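Local coordinates for Non-structural protein 2 (Human rotavirus C, PDB 2GU0), which probably takes part in genome replication and packaging as a homooctamer that binds single-stranded RNA, hydrolyses nucleoside triphosphates and helps build viral factories, at residues A[7-21]-A[83-97]. Sequence-based numbering, arbitrary orientation.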
loop_
_atom_site.group_PDB
_atom_site.type_symbol
_atom_site.label_atom_id
_atom_site.label_comp_id
_atom_site.label_asym_id
_atom_site.label_seq_id
_atom_site.Cartn_x
_atom_site.Cartn_y
_atom_site.Cartn_z
ATOM N N PHE A 7 5.202 -22.103 30.008
ATOM C CA PHE A 7 4.060 -21.309 29.586
ATOM C C PHE A 7 3.204 -20.688 30.679
ATOM O O PHE A 7 2.519 -19.694 30.426
ATOM C CB PHE A 7 3.151 -22.151 28.705
ATOM C CG PHE A 7 3.857 -22.820 27.582
ATOM C CD1 PHE A 7 4.368 -24.097 27.736
ATOM C CD2 PHE A 7 4.008 -22.177 26.366
ATOM C CE1 PHE A 7 5.018 -24.728 26.693
ATOM C CE2 PHE A 7 4.660 -22.803 25.309
ATOM C CZ PHE A 7 5.166 -24.084 25.473
ATOM N N VAL A 8 3.222 -21.268 31.877
ATOM C CA VAL A 8 2.397 -20.760 32.963
ATOM C C VAL A 8 3.015 -20.852 34.353
ATOM O O VAL A 8 3.738 -21.801 34.671
ATOM C CB VAL A 8 1.070 -21.520 33.022
ATOM C CG1 VAL A 8 0.333 -21.386 31.723
ATOM C CG2 VAL A 8 1.337 -22.984 33.305
ATOM N N SER A 9 2.730 -19.855 35.183
ATOM C CA SER A 9 3.205 -19.846 36.562
ATOM C C SER A 9 1.935 -19.986 37.388
ATOM O O SER A 9 0.836 -19.914 36.829
ATOM C CB SER A 9 3.937 -18.543 36.888
ATOM O OG SER A 9 3.172 -17.421 36.530
ATOM N N PHE A 10 2.053 -20.182 38.699
ATOM C CA PHE A 10 0.847 -20.357 39.506
ATOM C C PHE A 10 0.869 -19.676 40.867
ATOM O O PHE A 10 1.908 -19.227 41.344
ATOM C CB PHE A 10 0.587 -21.851 39.705
ATOM C CG PHE A 10 1.726 -22.565 40.367
ATOM C CD1 PHE A 10 1.936 -22.447 41.734
ATOM C CD2 PHE A 10 2.640 -23.284 39.609
ATOM C CE1 PHE A 10 3.050 -23.034 42.334
ATOM C CE2 PHE A 10 3.754 -23.872 40.200
ATOM C CZ PHE A 10 3.959 -23.745 41.564
ATOM N N SER A 11 -0.310 -19.614 41.480
ATOM C CA SER A 11 -0.497 -19.022 42.795
ATOM C C SER A 11 -1.353 -20.006 43.595
ATOM O O SER A 11 -2.222 -20.679 43.032
ATOM C CB SER A 11 -1.208 -17.673 42.676
ATOM O OG SER A 11 -1.139 -16.949 43.890
ATOM N N LEU A 12 -1.095 -20.087 44.899
ATOM C CA LEU A 12 -1.813 -20.998 45.786
ATOM C C LEU A 12 -2.550 -20.298 46.926
ATOM O O LEU A 12 -3.019 -20.949 47.860
ATOM C CB LEU A 12 -0.839 -22.017 46.373
ATOM C CG LEU A 12 -0.216 -23.003 45.393
ATOM C CD1 LEU A 12 0.636 -23.998 46.144
ATOM C CD2 LEU A 12 -1.317 -23.725 44.638
ATOM N N THR A 13 -2.658 -18.976 46.854
ATOM C CA THR A 13 -3.343 -18.211 47.893
ATOM C C THR A 13 -4.855 -18.457 47.935
ATOM O O THR A 13 -5.488 -18.293 48.981
ATOM C CB THR A 13 -3.108 -16.697 47.714
ATOM O OG1 THR A 13 -3.321 -16.341 46.342
ATOM C CG2 THR A 13 -1.705 -16.318 48.137
ATOM N N GLU A 14 -5.425 -18.857 46.803
ATOM C CA GLU A 14 -6.859 -19.108 46.718
ATOM C C GLU A 14 -7.263 -20.547 47.000
ATOM O O GLU A 14 -6.425 -21.419 47.254
ATOM C CB GLU A 14 -7.384 -18.707 45.340
ATOM C CG GLU A 14 -7.080 -17.269 44.956
ATOM C CD GLU A 14 -7.556 -16.267 45.997
ATOM O OE1 GLU A 14 -6.977 -16.228 47.109
ATOM O OE2 GLU A 14 -8.514 -15.519 45.698
ATOM N N ASP A 15 -8.566 -20.785 46.936
ATOM C CA ASP A 15 -9.107 -22.105 47.193
ATOM C C ASP A 15 -8.617 -23.068 46.125
ATOM O O ASP A 15 -8.152 -24.165 46.430
ATOM C CB ASP A 15 -10.630 -22.061 47.193
ATOM C CG ASP A 15 -11.236 -23.201 47.975
ATOM O OD1 ASP A 15 -12.352 -23.642 47.619
ATOM O OD2 ASP A 15 -10.595 -23.647 48.954
ATOM N N LYS A 16 -8.739 -22.658 44.867
ATOM C CA LYS A 16 -8.267 -23.483 43.759
ATOM C C LYS A 16 -6.975 -22.858 43.230
ATOM O O LYS A 16 -6.721 -21.665 43.438
ATOM C CB LYS A 16 -9.303 -23.550 42.624
ATOM C CG LYS A 16 -10.593 -24.330 42.921
ATOM C CD LYS A 16 -11.663 -23.450 43.556
ATOM C CE LYS A 16 -13.018 -24.147 43.582
ATOM N NZ LYS A 16 -13.564 -24.369 42.208
ATOM N N VAL A 17 -6.152 -23.661 42.563
ATOM C CA VAL A 17 -4.911 -23.153 41.998
ATOM C C VAL A 17 -5.207 -22.116 40.915
ATOM O O VAL A 17 -6.105 -22.297 40.086
ATOM C CB VAL A 17 -4.089 -24.276 41.371
ATOM C CG1 VAL A 17 -2.822 -23.707 40.746
ATOM C CG2 VAL A 17 -3.762 -25.313 42.423
ATOM N N VAL A 18 -4.461 -21.019 40.937
ATOM C CA VAL A 18 -4.645 -19.976 39.943
ATOM C C VAL A 18 -3.422 -19.952 39.040
ATOM O O VAL A 18 -2.291 -19.866 39.515
ATOM C CB VAL A 18 -4.802 -18.606 40.601
ATOM C CG1 VAL A 18 -5.123 -17.562 39.547
ATOM C CG2 VAL A 18 -5.888 -18.672 41.668
ATOM N N TRP A 19 -3.649 -20.039 37.734
ATOM C CA TRP A 19 -2.547 -20.031 36.780
ATOM C C TRP A 19 -2.399 -18.695 36.087
ATOM O O TRP A 19 -3.378 -17.987 35.878
ATOM C CB TRP A 19 -2.753 -21.117 35.738
ATOM C CG TRP A 19 -2.954 -22.469 36.341
ATOM C CD1 TRP A 19 -4.127 -23.014 36.773
ATOM C CD2 TRP A 19 -1.940 -23.435 36.608
ATOM N NE1 TRP A 19 -3.905 -24.258 37.292
ATOM C CE2 TRP A 19 -2.569 -24.543 37.202
ATOM C CE3 TRP A 19 -0.555 -23.470 36.403
ATOM C CZ2 TRP A 19 -1.869 -25.671 37.590
ATOM C CZ3 TRP A 19 0.140 -24.578 36.787
ATOM C CH2 TRP A 19 -0.515 -25.673 37.377
ATOM N N TYR A 20 -1.165 -18.350 35.739
ATOM C CA TYR A 20 -0.897 -17.099 35.041
ATOM C C TYR A 20 -0.052 -17.291 33.782
ATOM O O TYR A 20 0.803 -18.178 33.715
ATOM C CB TYR A 20 -0.181 -16.113 35.959
ATOM C CG TYR A 20 -0.902 -15.868 37.255
ATOM C CD1 TYR A 20 -0.654 -16.668 38.372
ATOM C CD2 TYR A 20 -1.864 -14.863 37.359
ATOM C CE1 TYR A 20 -1.351 -16.473 39.564
ATOM C CE2 TYR A 20 -2.567 -14.664 38.543
ATOM C CZ TYR A 20 -2.307 -15.472 39.640
ATOM O OH TYR A 20 -3.014 -15.293 40.806
ATOM N N PRO A 21 -0.293 -16.454 32.763
ATOM C CA PRO A 21 0.413 -16.471 31.479
ATOM C C PRO A 21 1.844 -15.980 31.663
ATOM O O PRO A 21 2.103 -15.140 32.518
ATOM C CB PRO A 21 -0.386 -15.479 30.636
ATOM C CG PRO A 21 -1.723 -15.481 31.235
ATOM C CD PRO A 21 -1.440 -15.533 32.705
ATOM N N LEU A 83 -3.510 -21.937 27.774
ATOM C CA LEU A 83 -3.135 -22.802 28.872
ATOM C C LEU A 83 -3.598 -22.258 30.225
ATOM O O LEU A 83 -4.162 -22.997 31.028
ATOM C CB LEU A 83 -1.622 -23.033 28.853
ATOM C CG LEU A 83 -1.139 -23.776 27.598
ATOM C CD1 LEU A 83 0.376 -23.847 27.575
ATOM C CD2 LEU A 83 -1.738 -25.178 27.564
ATOM N N ALA A 84 -3.379 -20.974 30.482
ATOM C CA ALA A 84 -3.812 -20.387 31.748
ATOM C C ALA A 84 -5.336 -20.528 31.876
ATOM O O ALA A 84 -5.841 -21.163 32.795
ATOM C CB ALA A 84 -3.398 -18.917 31.823
ATOM N N ASP A 85 -6.063 -19.933 30.945
ATOM C CA ASP A 85 -7.517 -20.020 30.939
ATOM C C ASP A 85 -7.957 -21.446 31.186
ATOM O O ASP A 85 -8.760 -21.714 32.071
ATOM C CB ASP A 85 -8.065 -19.592 29.586
ATOM C CG ASP A 85 -7.949 -18.123 29.358
ATOM O OD1 ASP A 85 -7.123 -17.481 30.036
ATOM O OD2 ASP A 85 -8.686 -17.609 28.495
ATOM N N THR A 86 -7.432 -22.363 30.385
ATOM C CA THR A 86 -7.806 -23.756 30.528
ATOM C C THR A 86 -7.557 -24.226 31.948
ATOM O O THR A 86 -8.496 -24.506 32.680
ATOM C CB THR A 86 -7.037 -24.635 29.541
ATOM O OG1 THR A 86 -7.371 -24.241 28.206
ATOM C CG2 THR A 86 -7.401 -26.097 29.731
ATOM N N LEU A 87 -6.298 -24.293 32.349
ATOM C CA LEU A 87 -5.975 -24.735 33.691
ATOM C C LEU A 87 -6.868 -24.114 34.780
ATOM O O LEU A 87 -7.254 -24.790 35.743
ATOM C CB LEU A 87 -4.508 -24.441 33.984
ATOM C CG LEU A 87 -3.541 -25.311 33.182
ATOM C CD1 LEU A 87 -2.119 -24.905 33.500
ATOM C CD2 LEU A 87 -3.770 -26.781 33.513
ATOM N N ASN A 88 -7.206 -22.838 34.631
ATOM C CA ASN A 88 -8.032 -22.199 35.637
ATOM C C ASN A 88 -9.399 -22.854 35.724
ATOM O O ASN A 88 -9.958 -23.000 36.814
ATOM C CB ASN A 88 -8.175 -20.699 35.367
ATOM C CG ASN A 88 -6.892 -19.936 35.645
ATOM O OD1 ASN A 88 -6.148 -20.265 36.567
ATOM N ND2 ASN A 88 -6.634 -18.901 34.856
ATOM N N MET A 89 -9.940 -23.266 34.585
ATOM C CA MET A 89 -11.240 -23.906 34.599
ATOM C C MET A 89 -11.206 -25.227 35.339
ATOM O O MET A 89 -12.072 -25.502 36.169
ATOM C CB MET A 89 -11.750 -24.118 33.188
ATOM C CG MET A 89 -12.349 -22.874 32.605
ATOM S SD MET A 89 -13.578 -23.321 31.405
ATOM C CE MET A 89 -14.864 -24.040 32.480
ATOM N N VAL A 90 -10.206 -26.049 35.049
ATOM C CA VAL A 90 -10.086 -27.330 35.726
ATOM C C VAL A 90 -10.239 -27.118 37.238
ATOM O O VAL A 90 -10.610 -28.036 37.971
ATOM C CB VAL A 90 -8.727 -27.981 35.418
ATOM C CG1 VAL A 90 -8.550 -29.241 36.240
ATOM C CG2 VAL A 90 -8.650 -28.314 33.956
ATOM N N SER A 91 -9.962 -25.899 37.691
ATOM C CA SER A 91 -10.079 -25.544 39.098
ATOM C C SER A 91 -9.537 -26.587 40.045
ATOM O O SER A 91 -10.194 -26.957 41.011
ATOM C CB SER A 91 -11.534 -25.272 39.451
ATOM O OG SER A 91 -11.959 -24.072 38.847
ATOM N N MET A 92 -8.338 -27.070 39.769
ATOM C CA MET A 92 -7.719 -28.059 40.632
ATOM C C MET A 92 -7.546 -27.481 42.050
ATOM O O MET A 92 -7.184 -26.313 42.220
ATOM C CB MET A 92 -6.382 -28.463 40.027
ATOM C CG MET A 92 -5.682 -27.325 39.297
ATOM S SD MET A 92 -4.603 -27.987 38.044
ATOM C CE MET A 92 -3.475 -28.906 39.070
ATOM N N PRO A 93 -7.819 -28.293 43.087
ATOM C CA PRO A 93 -7.705 -27.883 44.493
ATOM C C PRO A 93 -6.292 -27.668 45.059
ATOM O O PRO A 93 -5.453 -28.576 45.050
ATOM C CB PRO A 93 -8.467 -28.983 45.227
ATOM C CG PRO A 93 -8.213 -30.173 44.375
ATOM C CD PRO A 93 -8.413 -29.637 42.984
ATOM N N THR A 94 -6.067 -26.455 45.570
ATOM C CA THR A 94 -4.792 -26.048 46.152
ATOM C C THR A 94 -4.170 -27.126 47.022
ATOM O O THR A 94 -3.036 -27.537 46.801
ATOM C CB THR A 94 -4.957 -24.777 47.010
ATOM O OG1 THR A 94 -5.340 -23.675 46.180
ATOM C CG2 THR A 94 -3.661 -24.440 47.715
ATOM N N GLU A 95 -4.921 -27.571 48.020
ATOM C CA GLU A 95 -4.463 -28.606 48.945
ATOM C C GLU A 95 -3.834 -29.820 48.265
ATOM O O GLU A 95 -2.867 -30.391 48.771
ATOM C CB GLU A 95 -5.632 -29.074 49.820
ATOM C CG GLU A 95 -6.932 -29.268 49.052
ATOM C CD GLU A 95 -7.936 -30.134 49.797
ATOM O OE1 GLU A 95 -8.082 -29.953 51.023
ATOM O OE2 GLU A 95 -8.589 -30.990 49.154
ATOM N N LYS A 96 -4.378 -30.212 47.119
ATOM C CA LYS A 96 -3.862 -31.377 46.414
ATOM C C LYS A 96 -2.882 -31.061 45.285
ATOM O O LYS A 96 -2.473 -31.953 44.544
ATOM C CB LYS A 96 -5.025 -32.200 45.870
ATOM C CG LYS A 96 -6.027 -32.619 46.931
ATOM C CD LYS A 96 -6.964 -33.684 46.398
ATOM C CE LYS A 96 -7.781 -34.325 47.502
ATOM N NZ LYS A 96 -8.453 -35.558 46.999
ATOM N N PHE A 97 -2.500 -29.792 45.166
ATOM C CA PHE A 97 -1.563 -29.360 44.134
ATOM C C PHE A 97 -0.178 -29.982 44.296
ATOM O O PHE A 97 0.321 -30.132 45.404
ATOM C CB PHE A 97 -1.426 -27.837 44.151
ATOM C CG PHE A 97 -0.380 -27.313 43.210
ATOM C CD1 PHE A 97 -0.609 -27.283 41.840
ATOM C CD2 PHE A 97 0.846 -26.875 43.691
ATOM C CE1 PHE A 97 0.366 -26.825 40.966
ATOM C CE2 PHE A 97 1.826 -26.416 42.825
ATOM C CZ PHE A 97 1.587 -26.390 41.460
#
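Strand 18-21 runs antiparallel to helix 83-90, their axes at 176° and 7.1 Å apart at closest approach, and beyond the helix the backbones join at a single bridge between K16 and P93. The indole of W19 lies between hairpin and helix. L87 lies over one face, its CD1 above the middle of the ring system; V17 CG1 and F10 CB cover the opposite face nearer the rim. Packed on both faces, the indole has little freedom to tilt. At its edge M92 makes a Met-aromatic contact, SD 3.6 Å from W19 CZ2. The chain of M92 bends at chi3 (-62°), which brings CE into the ring plane. N88 OD1 lies in the ring plane near CD1, at another part of the rim, while accepting a nearly straight hydrogen bond from W19 N (2.8 Å, in the plane of the amide). Strands 8-11 and 18-21 form a two-stranded antiparallel beta-hairpin in the N-terminal part of NSP2, and its inward side rests on the end of helix 74-90 and the chain leaving it. Past the helix, V17 N bonds to M92 O at 2.9 Å. Further along, T94 grips the hairpin turn twice: OG1 donates to E14 O (2.7 Å) from above the carbonyl plane, and T94 N bonds to D15 O. F97 turns its edge onto the face of F10, planes at 55°, with F97 CZ over the ring centre; L12 CD1 reaches F97 CD2 at 3.8 Å. At the other end V8 spreads its methyls between L83 and L87, and L83 CD1 packs against F7, whose side chain also touches V108, a predicted ATP-binding residue.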